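Local coordinates for mandelate racemase/muconate lactonizing protein (Alicyclobacillus acidocaldarius LAA1, PDB 3QLD) that belongs to the mandelate racemase/muconate lactonizing family of the enolase superfamily, pairing an N-terminal capping domain with a TIM-barrel-like domain, its own role being unassigned, at residues A[69-72]-A[73-77]; A[88-91]-A[92-95]; A[233-236]-A[237-240]; A[249-252]-A[253-256]; A[355-359]-A[360-364]. All blocks are in the same frame, centred on the assembly; numbering follows the deposited sequence.

Contact 1 (A[69-72]-A[73-77]); sequences VHHL and VPRFA. With SO4 (sulfate ion), chain E.
Arg75 folds back along helix 61-80 to the carbonyl of His71, one turn earlier. Its CB lies 3.5 Å from His71 O, and CG and CD skirt the same oxygen. From CG the chain runs extended to NE, and NH1 closes on His71 O at 3.0 Å and 160°. The oxygen sits in the guanidinium plane, whereas NH1 stands 50° out of the carbonyl plane. The helical bond from Arg75 N to His71 O is weak, 3.3 Å, so the side chain reinforces a poorly made turn.

The irregularity is consistent with Pro74, which has no N-H to give: a wider pi-type turn at 69-72 precedes it and the helix kinks at 74. Phe76 N bonds Leu72 O at 2.9 Å. The His71 ring lies alongside the guanidinium, their planes 30° apart. His70 NE2 donates to O3 of a sulfate at 3.0 Å, near the ring plane; Trp65 and His384 also bond the ion.

Arg75 NE forms a salt bridge with Asp100; Glu53 of the second subunit takes both Arg75 NH2 and His71 ND1. With Asp62 of that subunit bonded to His71 NE2, this carboxylate-rich setting would probably favour a protonated imidazole beside the arginine.

Contact 2 (A[88-91]-A[92-95]); sequences DVDP and RTVC
With CG of Asp90 trans to its own N (chi1 -177°), the carboxylate is carried forward over the start of the turn, while chi1 of 71° in Thr93 turns OG1 back toward the carbonyl of Asp90. The two side chains cross at about a right angle. These settings produce a compact set of bonds around one aspartate.

Asp90 OD1 receives the backbone N-H of Arg92 at 3.0 Å, the donor coming from well above the carboxylate plane. The main-chain oxygen of Asp90 is held twice by one residue: Thr93 N reaches it at 3.1 Å in a nearly straight bond of 170°, and Thr93 OG1 donates at 3.2 Å. Both donors approach from the same face of the carbonyl. Thr93 CG2 rests 3.7 Å from Asp90 OD2, and Arg92 CB packs 3.2 Å from OD1. The Arg92 guanidinium lies farther off, its NE 4.7 Å from Asp90 OD1.

Underneath, Pro91 rests on Trp116 and Tyr119 of helix 105-123, and Val94 fits between that helix and Phe76 and Trp79 of helix 61-80. The bond from Arg92 N to Asp90 OD1 makes an Asx turn, and that from Thr93 N to Asp90 O closes a beta turn over the same residues. Thr93 OG1 gives the Asp90 carbonyl a second donor, which probably stiffens this connection between the two helices.

Contact 3 (A[233-236]-A[237-240]); sequences AKLQ and ASLR
Leu235 and Ser238 meet where helix 229-238 ends, and here the packing is close. Ser238 OG, brought round by a chi1 of 71°, donates to Leu235 O at 2.7 Å, standing only 21° from the carbonyl plane; Ser238 N adds a weak bond to the same oxygen. Leu239 follows with its side chain turned back: CD1 lies 3.8 Å from Leu235 CG, the two leucines crossing obliquely, and both press on Leu209 of helix 206-211. The last regular bond, Ala237 N to Ala233 O, measures 3.0 Å at 153°, whereas Ser238 N to Lys234 O is a weak 3.3 Å. Leu239 N then bonds Gln236 O at 3.1 Å from well above the carbonyl plane, a tighter turn than the helix before it.

Gln236 bends at chi2 and crosses Leu239 at about a right angle, NE2 lying 3.9 Å from Leu239 CB. Its amide bridges to the outgoing chain, OE1 accepting from Val243 N and NE2 donating to Thr241 O.

The looser, solvent-facing part carries Lys234 and Ala237, though Lys234 also packs against Arg260 of the second subunit. The arrangement is that of a helix C-terminus in the beta-alpha-beta unit of strand 220-221, helix 229-238 and strand 243-245, a repeating element of the TIM-barrel-like domain.

Contact 4 (A[249-252]-A[253-256]); sequences VRSV and RELK. With SO4 (sulfate ion), chain C.
Ser251 caps the start of helix 252-261 through Glu254. As the N-cap residue its OG accepts from Glu254 N at 3.0 Å and 162°, placed there by chi1 of 71°. Separately, the Glu254 carboxylate turns back beyond the cap, OE1 taking the N-H of Arg250 at 2.9 Å from above the carboxylate plane. Regular helical bonds follow, from Leu255 N to Ser251 O and from Lys256 N to Val252 O.

Among charged groups, Arg250 and Glu254 lie side by side, their flat ends within 14° of coplanar, but Arg250 NH1 stays 4.7 Å from Glu254 OE2 and pairs with Glu226 instead.

The helix start also holds an anion, its first-turn N-H groups pointing at the ion as is common at helix N-termini; this helix follows strand 243-245 in the TIM-barrel-like domain. A sulfate, probably from the crystallisation liquor, receives Val252 N on O2 at 3.0 Å. Arg253 N reaches O4, which Arg253 NE meets as well at 2.8 Å in an almost straight bond, with O4 at the edge of the guanidinium and in its plane. A bend at chi3 of Arg253 swings its NE round to the ion, and Arg105 and Arg282 bond it too.

Apolar packing lies inward: Val249 CG1 touches Leu255 CB at 4.1 Å, and both valine and leucine rest on Leu267 of strand 266-269.

Contact 5 (A[355-359]-A[360-364]); sequences GVADW and VDRDA
Val360 N and Arg362 NH1 both meet Ala357 O. Val360 N bonds to it at 3.1 Å and 158°, the donor well above the carbonyl plane, closing the short 3-10 turn that ends at Trp359. Arg362 NH1 comes to the same oxygen at 2.8 Å, but its N-H...O angle of 117° makes this a weak bond; a sounder one runs from NH1 to Val360 O, also 2.8 Å, moderately tilted from that carbonyl plane. One guanidinium nitrogen thus bridges two carbonyls three residues apart. Beside it Val360 lays its CG2 3.4 Å from Val356 O, with CB close to Ala357 O.

A bend at chi2 (-24°, off the staggered values) carries the Arg362 guanidinium back over the turn. Arg362 NH2 is held by a salt bridge to Glu43, and Trp45 on the same strand 43-48 packs against Val356, Ala357 and Arg362.

Farther out, Asp361 is the N-cap of helix 362-368: its OD1 accepts from Ala364 N at 3.1 Å, the donor standing far above the carboxylate plane. Val356 N is tied to Asp117 of helix 105-123, and Trp359 and Asp361 make backbone bonds to Lys337 and Val335. The arrangement is a 3-10 turn leading into an aspartate N-cap, here at the entry to helix 362-368 and lying against a strand of the N-terminal domain's sheet.

All five contacts are local and follow in series along the chain; none nests within or crosses another. Contact 1 lies on helix 61-80, and contact 2 closes a turn in the connection to helix 105-123; they touch where Phe76 CE2 meets Val94 CG2 at 3.8 Å, the sole direct touch among the five. Contact 3 ends helix 229-238 and contact 4 begins helix 252-261, with strand 243-245 between them and centres 19 Å apart. Contact 5 starts helix 362-368, which leads into strand 369-376 of the antiparallel sheet, joining the chain's end to the N-terminal domain. Contacts 1, 3 and 4 all reach the second subunit, contact 4 through long, weak ion pairs.

Contact 1 (A[69-72]-A[73-77])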
# COMPACT_ATOMS: atom_id res chain seq x y z
N VAL A 69 9.45 11.76 -8.81
CA VAL A 69 9.43 12.88 -9.75
C VAL A 69 8.22 13.76 -9.64
O VAL A 69 8.38 15.00 -9.61
CB VAL A 69 9.57 12.31 -11.20
CG1 VAL A 69 9.37 13.42 -12.32
CG2 VAL A 69 10.88 11.52 -11.38
N HIS A 70 7.01 13.16 -9.62
CA HIS A 70 5.82 13.97 -9.80
C HIS A 70 5.11 14.31 -8.50
O HIS A 70 4.20 15.14 -8.52
CB HIS A 70 4.89 13.31 -10.85
CG HIS A 70 5.50 13.23 -12.22
ND1 HIS A 70 5.67 14.35 -13.02
CD2 HIS A 70 6.00 12.19 -12.93
CE1 HIS A 70 6.22 14.00 -14.16
NE2 HIS A 70 6.47 12.70 -14.13
N HIS A 71 5.52 13.71 -7.36
CA HIS A 71 4.82 13.93 -6.12
C HIS A 71 5.65 14.28 -4.89
O HIS A 71 5.38 15.32 -4.21
CB HIS A 71 3.95 12.71 -5.78
CG HIS A 71 2.98 12.40 -6.87
ND1 HIS A 71 1.74 12.99 -6.92
CD2 HIS A 71 3.15 11.73 -8.04
CE1 HIS A 71 1.12 12.60 -8.04
NE2 HIS A 71 1.97 11.87 -8.75
N LEU A 72 6.64 13.44 -4.60
CA LEU A 72 7.43 13.62 -3.39
C LEU A 72 8.48 14.73 -3.53
O LEU A 72 8.53 15.60 -2.68
CB LEU A 72 8.09 12.29 -2.94
CG LEU A 72 7.14 11.12 -2.74
CD1 LEU A 72 7.95 10.03 -1.98
CD2 LEU A 72 5.95 11.56 -1.92
N VAL A 73 9.24 14.74 -4.63
CA VAL A 73 10.26 15.82 -4.81
C VAL A 73 9.62 17.20 -4.84
O VAL A 73 10.12 18.13 -4.14
CB VAL A 73 11.28 15.49 -5.93
CG1 VAL A 73 12.28 16.68 -6.17
CG2 VAL A 73 12.03 14.26 -5.53
N PRO A 74 8.48 17.37 -5.54
CA PRO A 74 7.82 18.69 -5.46
C PRO A 74 7.41 19.07 -4.06
O PRO A 74 7.55 20.24 -3.65
CB PRO A 74 6.62 18.52 -6.38
CG PRO A 74 7.18 17.61 -7.45
CD PRO A 74 7.83 16.54 -6.58
N ARG A 75 6.95 18.11 -3.30
CA ARG A 75 6.50 18.38 -1.94
C ARG A 75 7.66 18.76 -1.07
O ARG A 75 7.50 19.60 -0.15
CB ARG A 75 5.79 17.18 -1.32
CG ARG A 75 4.28 17.10 -1.70
CD ARG A 75 3.79 15.77 -1.13
NE ARG A 75 2.36 15.63 -1.30
CZ ARG A 75 1.75 15.31 -2.43
NH1 ARG A 75 2.44 15.11 -3.55
NH2 ARG A 75 0.39 15.21 -2.44
N PHE A 76 8.81 18.11 -1.31
CA PHE A 76 10.04 18.35 -0.55
C PHE A 76 10.61 19.75 -0.88
O PHE A 76 11.01 20.45 0.03
CB PHE A 76 11.03 17.21 -0.83
CG PHE A 76 12.40 17.40 -0.25
CD1 PHE A 76 13.53 17.34 -1.10
CD2 PHE A 76 12.58 17.61 1.12
CE1 PHE A 76 14.78 17.48 -0.61
CE2 PHE A 76 13.86 17.82 1.63
CZ PHE A 76 14.98 17.73 0.78
N ALA A 77 10.61 20.15 -2.15
CA ALA A 77 10.98 21.52 -2.56
C ALA A 77 10.11 22.55 -1.89
O ALA A 77 10.59 23.58 -1.43
CB ALA A 77 10.85 21.66 -4.07
S SO4 E . 9.19 10.56 -16.30
O1 SO4 E . 10.59 10.68 -15.84
O2 SO4 E . 8.42 9.61 -15.49
O3 SO4 E . 8.53 11.87 -16.21
O4 SO4 E . 9.24 10.07 -17.69
O HOH W 1 2.08 16.14 -6.63

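Contact 2 (A[88-91]-A[92-95])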
# COMPACT_ATOMS: atom_id res chain seq x y z
N ASP A 88 18.29 26.15 9.61
CA ASP A 88 18.70 24.78 9.70
C ASP A 88 17.65 23.87 9.08
O ASP A 88 16.43 24.11 9.19
CB ASP A 88 19.01 24.42 11.15
CG ASP A 88 20.09 25.32 11.75
OD1 ASP A 88 21.23 25.36 11.22
OD2 ASP A 88 19.80 25.99 12.76
N VAL A 89 18.14 22.87 8.36
CA VAL A 89 17.29 21.76 7.96
C VAL A 89 17.55 20.60 8.92
O VAL A 89 18.64 20.05 8.96
CB VAL A 89 17.52 21.35 6.49
CG1 VAL A 89 16.58 20.25 6.12
CG2 VAL A 89 17.31 22.55 5.57
N ASP A 90 16.53 20.28 9.72
CA ASP A 90 16.59 19.21 10.71
C ASP A 90 16.07 17.89 10.03
O ASP A 90 14.89 17.82 9.67
CB ASP A 90 15.71 19.59 11.92
CG ASP A 90 15.75 18.55 13.05
OD1 ASP A 90 16.44 17.50 12.91
OD2 ASP A 90 15.10 18.78 14.10
N PRO A 91 16.96 16.89 9.82
CA PRO A 91 16.47 15.66 9.16
C PRO A 91 15.38 14.98 9.95
O PRO A 91 14.66 14.15 9.42
CB PRO A 91 17.69 14.73 9.12
CG PRO A 91 18.76 15.41 9.93
CD PRO A 91 18.38 16.83 10.17
N ARG A 92 15.28 15.32 11.23
CA ARG A 92 14.27 14.72 12.12
C ARG A 92 12.84 15.03 11.72
O ARG A 92 11.91 14.28 12.05
CB ARG A 92 14.53 15.09 13.60
CG ARG A 92 15.70 14.29 14.21
CD ARG A 92 16.08 14.79 15.61
NE ARG A 92 17.36 14.25 16.12
CZ ARG A 92 17.57 13.00 16.57
NH1 ARG A 92 16.60 12.08 16.55
NH2 ARG A 92 18.79 12.66 17.02
N THR A 93 12.65 16.13 11.01
CA THR A 93 11.36 16.62 10.73
C THR A 93 10.96 16.56 9.26
O THR A 93 9.88 17.01 8.89
CB THR A 93 11.22 18.04 11.24
OG1 THR A 93 11.99 18.92 10.42
CG2 THR A 93 11.73 18.14 12.71
N VAL A 94 11.84 16.05 8.43
CA VAL A 94 11.61 16.11 6.98
C VAL A 94 10.33 15.34 6.59
O VAL A 94 9.63 15.76 5.65
CB VAL A 94 12.91 15.78 6.14
CG1 VAL A 94 13.36 14.42 6.42
CG2 VAL A 94 12.64 15.94 4.67
N CYS A 95 9.96 14.27 7.31
CA CYS A 95 8.72 13.56 6.95
C CYS A 95 7.44 14.39 7.05
O CYS A 95 6.38 14.03 6.46
CB CYS A 95 8.59 12.22 7.67
SG CYS A 95 9.83 11.04 7.10

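Contact 3 (A[233-236]-A[237-240])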
# COMPACT_ATOMS: atom_id res chain seq x y z
N ALA A 233 -1.68 -14.92 15.05
CA ALA A 233 -1.67 -14.87 16.51
C ALA A 233 -1.81 -16.25 17.08
O ALA A 233 -1.10 -16.62 18.04
CB ALA A 233 -2.82 -13.95 17.02
N LYS A 234 -2.75 -17.02 16.53
CA LYS A 234 -2.92 -18.40 16.99
C LYS A 234 -1.73 -19.27 16.68
O LYS A 234 -1.38 -20.13 17.46
CB LYS A 234 -4.13 -18.98 16.29
CG LYS A 234 -4.57 -20.33 16.73
CD LYS A 234 -5.77 -20.78 15.87
CE LYS A 234 -7.08 -20.31 16.49
NZ LYS A 234 -7.25 -18.84 16.48
N LEU A 235 -1.10 -19.07 15.51
CA LEU A 235 0.07 -19.90 15.23
C LEU A 235 1.20 -19.55 16.18
O LEU A 235 1.84 -20.44 16.72
CB LEU A 235 0.48 -19.73 13.75
CG LEU A 235 1.79 -20.45 13.39
CD1 LEU A 235 1.57 -21.98 13.37
CD2 LEU A 235 2.23 -19.96 11.97
N GLN A 236 1.50 -18.27 16.38
CA GLN A 236 2.63 -17.89 17.28
C GLN A 236 2.40 -18.38 18.69
O GLN A 236 3.34 -18.92 19.34
CB GLN A 236 2.89 -16.39 17.28
CG GLN A 236 3.99 -15.93 18.23
CD GLN A 236 5.42 -16.48 17.89
OE1 GLN A 236 6.25 -15.70 17.45
NE2 GLN A 236 5.68 -17.80 18.10
N ALA A 237 1.12 -18.33 19.14
CA ALA A 237 0.76 -18.82 20.53
C ALA A 237 1.06 -20.31 20.68
O ALA A 237 1.41 -20.76 21.80
CB ALA A 237 -0.74 -18.55 20.86
N SER A 238 1.01 -21.05 19.56
CA SER A 238 1.24 -22.52 19.55
C SER A 238 2.71 -22.96 19.35
O SER A 238 3.05 -24.15 19.54
CB SER A 238 0.38 -23.20 18.50
OG SER A 238 0.85 -22.92 17.14
N LEU A 239 3.54 -22.01 19.00
CA LEU A 239 4.96 -22.25 18.66
C LEU A 239 5.88 -21.71 19.74
O LEU A 239 5.80 -20.53 20.20
CB LEU A 239 5.34 -21.57 17.31
CG LEU A 239 4.75 -22.16 16.03
CD1 LEU A 239 5.20 -21.28 14.86
CD2 LEU A 239 5.22 -23.58 15.79
N ARG A 240 6.81 -22.55 20.15
CA ARG A 240 7.88 -22.10 21.04
C ARG A 240 8.92 -21.24 20.29
O ARG A 240 9.52 -20.30 20.86
CB ARG A 240 8.57 -23.28 21.76
CG ARG A 240 7.59 -24.23 22.50
CD ARG A 240 6.76 -23.53 23.65
NE ARG A 240 5.61 -22.71 23.25
CZ ARG A 240 4.36 -23.15 23.02
NH1 ARG A 240 4.06 -24.45 23.12
NH2 ARG A 240 3.42 -22.29 22.65

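Contact 4 (A[249-252]-A[253-256])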
# COMPACT_ATOMS: atom_id res chain seq x y z
N VAL A 249 4.92 -6.32 8.24
CA VAL A 249 5.03 -5.16 9.06
C VAL A 249 5.67 -3.97 8.27
O VAL A 249 6.89 -3.85 8.16
CB VAL A 249 5.85 -5.44 10.30
CG1 VAL A 249 6.12 -4.10 11.00
CG2 VAL A 249 5.04 -6.45 11.29
N ARG A 250 4.81 -3.08 7.81
CA ARG A 250 5.22 -1.96 6.95
C ARG A 250 5.24 -0.62 7.67
O ARG A 250 5.58 0.38 7.05
CB ARG A 250 4.23 -1.78 5.77
CG ARG A 250 3.73 -3.01 5.05
CD ARG A 250 4.77 -3.49 4.02
NE ARG A 250 4.32 -4.33 2.88
CZ ARG A 250 3.29 -5.20 2.79
NH1 ARG A 250 2.43 -5.43 3.80
NH2 ARG A 250 3.11 -5.88 1.64
N SER A 251 4.79 -0.57 8.92
CA SER A 251 4.65 0.68 9.65
C SER A 251 4.77 0.39 11.12
O SER A 251 4.58 -0.75 11.54
CB SER A 251 3.27 1.30 9.43
OG SER A 251 2.23 0.57 10.10
N VAL A 252 5.05 1.43 11.89
CA VAL A 252 5.06 1.36 13.36
C VAL A 252 3.68 0.97 13.94
O VAL A 252 3.61 0.22 14.89
CB VAL A 252 5.63 2.66 14.02
CG1 VAL A 252 5.86 2.49 15.54
CG2 VAL A 252 6.98 3.02 13.38
N ARG A 253 2.58 1.44 13.35
CA ARG A 253 1.25 1.00 13.81
C ARG A 253 0.97 -0.51 13.59
O ARG A 253 0.34 -1.16 14.42
CB ARG A 253 0.13 1.81 13.15
CG ARG A 253 -0.01 3.24 13.74
CD ARG A 253 -0.78 4.18 12.78
NE ARG A 253 0.00 4.38 11.56
CZ ARG A 253 -0.47 4.74 10.37
NH1 ARG A 253 -1.77 4.97 10.17
NH2 ARG A 253 0.37 4.86 9.36
N GLU A 254 1.42 -1.05 12.47
CA GLU A 254 1.28 -2.50 12.23
C GLU A 254 2.11 -3.30 13.24
O GLU A 254 1.75 -4.38 13.64
CB GLU A 254 1.72 -2.85 10.82
CG GLU A 254 0.54 -3.04 9.80
CD GLU A 254 1.04 -3.62 8.46
OE1 GLU A 254 1.96 -3.02 7.85
OE2 GLU A 254 0.50 -4.68 8.01
N LEU A 255 3.26 -2.77 13.59
CA LEU A 255 4.12 -3.35 14.62
C LEU A 255 3.41 -3.30 15.95
O LEU A 255 3.45 -4.26 16.67
CB LEU A 255 5.47 -2.62 14.73
CG LEU A 255 6.46 -3.25 15.76
CD1 LEU A 255 6.85 -4.66 15.35
CD2 LEU A 255 7.72 -2.40 15.84
N LYS A 256 2.77 -2.18 16.30
CA LYS A 256 1.90 -2.12 17.52
C LYS A 256 0.84 -3.21 17.57
O LYS A 256 0.63 -3.85 18.63
CB LYS A 256 1.28 -0.71 17.76
CG LYS A 256 2.30 0.26 18.28
CD LYS A 256 1.71 1.72 18.45
CE LYS A 256 2.83 2.65 18.94
NZ LYS A 256 2.37 4.04 19.33
S SO4 C . 3.82 4.96 11.42
O1 SO4 C . 3.31 5.74 10.29
O2 SO4 C . 5.05 4.28 11.02
O3 SO4 C . 4.19 5.83 12.53
O4 SO4 C . 2.76 4.04 11.83

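Contact 5 (A[355-359]-A[360-364])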
# COMPACT_ATOMS: atom_id res chain seq x y z
N GLY A 355 28.12 10.65 6.08
CA GLY A 355 27.50 10.63 4.77
C GLY A 355 28.23 9.72 3.79
O GLY A 355 29.46 9.62 3.80
N VAL A 356 27.50 9.10 2.87
CA VAL A 356 28.14 8.24 1.89
C VAL A 356 28.68 8.92 0.62
O VAL A 356 29.30 8.26 -0.19
CB VAL A 356 27.20 7.07 1.52
CG1 VAL A 356 26.06 7.58 0.64
CG2 VAL A 356 27.94 6.00 0.84
N ALA A 357 28.47 10.22 0.44
CA ALA A 357 28.83 10.87 -0.85
C ALA A 357 30.25 10.59 -1.32
O ALA A 357 30.46 10.23 -2.50
CB ALA A 357 28.51 12.41 -0.84
N ASP A 358 31.21 10.66 -0.39
CA ASP A 358 32.67 10.53 -0.70
C ASP A 358 33.09 9.15 -1.17
O ASP A 358 34.14 9.00 -1.80
CB ASP A 358 33.54 10.91 0.51
CG ASP A 358 33.61 12.42 0.72
OD1 ASP A 358 33.08 13.13 -0.17
OD2 ASP A 358 34.23 12.90 1.72
N TRP A 359 32.23 8.17 -0.87
CA TRP A 359 32.41 6.79 -1.19
C TRP A 359 31.80 6.38 -2.53
O TRP A 359 32.09 5.32 -3.03
CB TRP A 359 31.78 5.94 -0.08
CG TRP A 359 32.55 5.91 1.16
CD1 TRP A 359 33.67 6.66 1.46
CD2 TRP A 359 32.29 5.10 2.34
NE1 TRP A 359 34.11 6.36 2.72
CE2 TRP A 359 33.30 5.41 3.29
CE3 TRP A 359 31.31 4.15 2.68
CZ2 TRP A 359 33.36 4.80 4.55
CZ3 TRP A 359 31.37 3.54 3.97
CH2 TRP A 359 32.39 3.87 4.88
N VAL A 360 30.97 7.23 -3.12
CA VAL A 360 30.30 6.94 -4.37
C VAL A 360 31.20 7.05 -5.61
O VAL A 360 31.85 8.09 -5.83
CB VAL A 360 29.06 7.85 -4.54
CG1 VAL A 360 28.36 7.52 -5.88
CG2 VAL A 360 28.09 7.69 -3.36
N ASP A 361 31.22 5.99 -6.40
CA ASP A 361 31.91 5.94 -7.72
C ASP A 361 30.98 6.57 -8.75
O ASP A 361 30.03 5.93 -9.24
CB ASP A 361 32.30 4.50 -8.07
CG ASP A 361 33.12 4.38 -9.39
OD1 ASP A 361 33.08 5.30 -10.21
OD2 ASP A 361 33.78 3.35 -9.60
N ARG A 362 31.27 7.84 -9.05
CA ARG A 362 30.50 8.61 -10.03
C ARG A 362 30.52 7.97 -11.39
O ARG A 362 29.51 8.02 -12.09
CB ARG A 362 30.96 10.08 -10.12
CG ARG A 362 30.94 10.96 -8.81
CD ARG A 362 29.97 10.48 -7.74
NE ARG A 362 29.65 11.50 -6.72
CZ ARG A 362 30.25 11.59 -5.52
NH1 ARG A 362 31.23 10.74 -5.19
NH2 ARG A 362 29.87 12.52 -4.66
N ASP A 363 31.64 7.34 -11.80
CA ASP A 363 31.70 6.66 -13.12
C ASP A 363 30.80 5.44 -13.19
O ASP A 363 30.23 5.13 -14.24
CB ASP A 363 33.11 6.15 -13.48
CG ASP A 363 34.10 7.27 -13.81
OD1 ASP A 363 33.71 8.27 -14.45
OD2 ASP A 363 35.28 7.15 -13.43
N ALA A 364 30.75 4.69 -12.09
CA ALA A 364 29.87 3.53 -12.05
C ALA A 364 28.41 4.00 -12.08
O ALA A 364 27.62 3.50 -12.89
CB ALA A 364 30.20 2.65 -10.82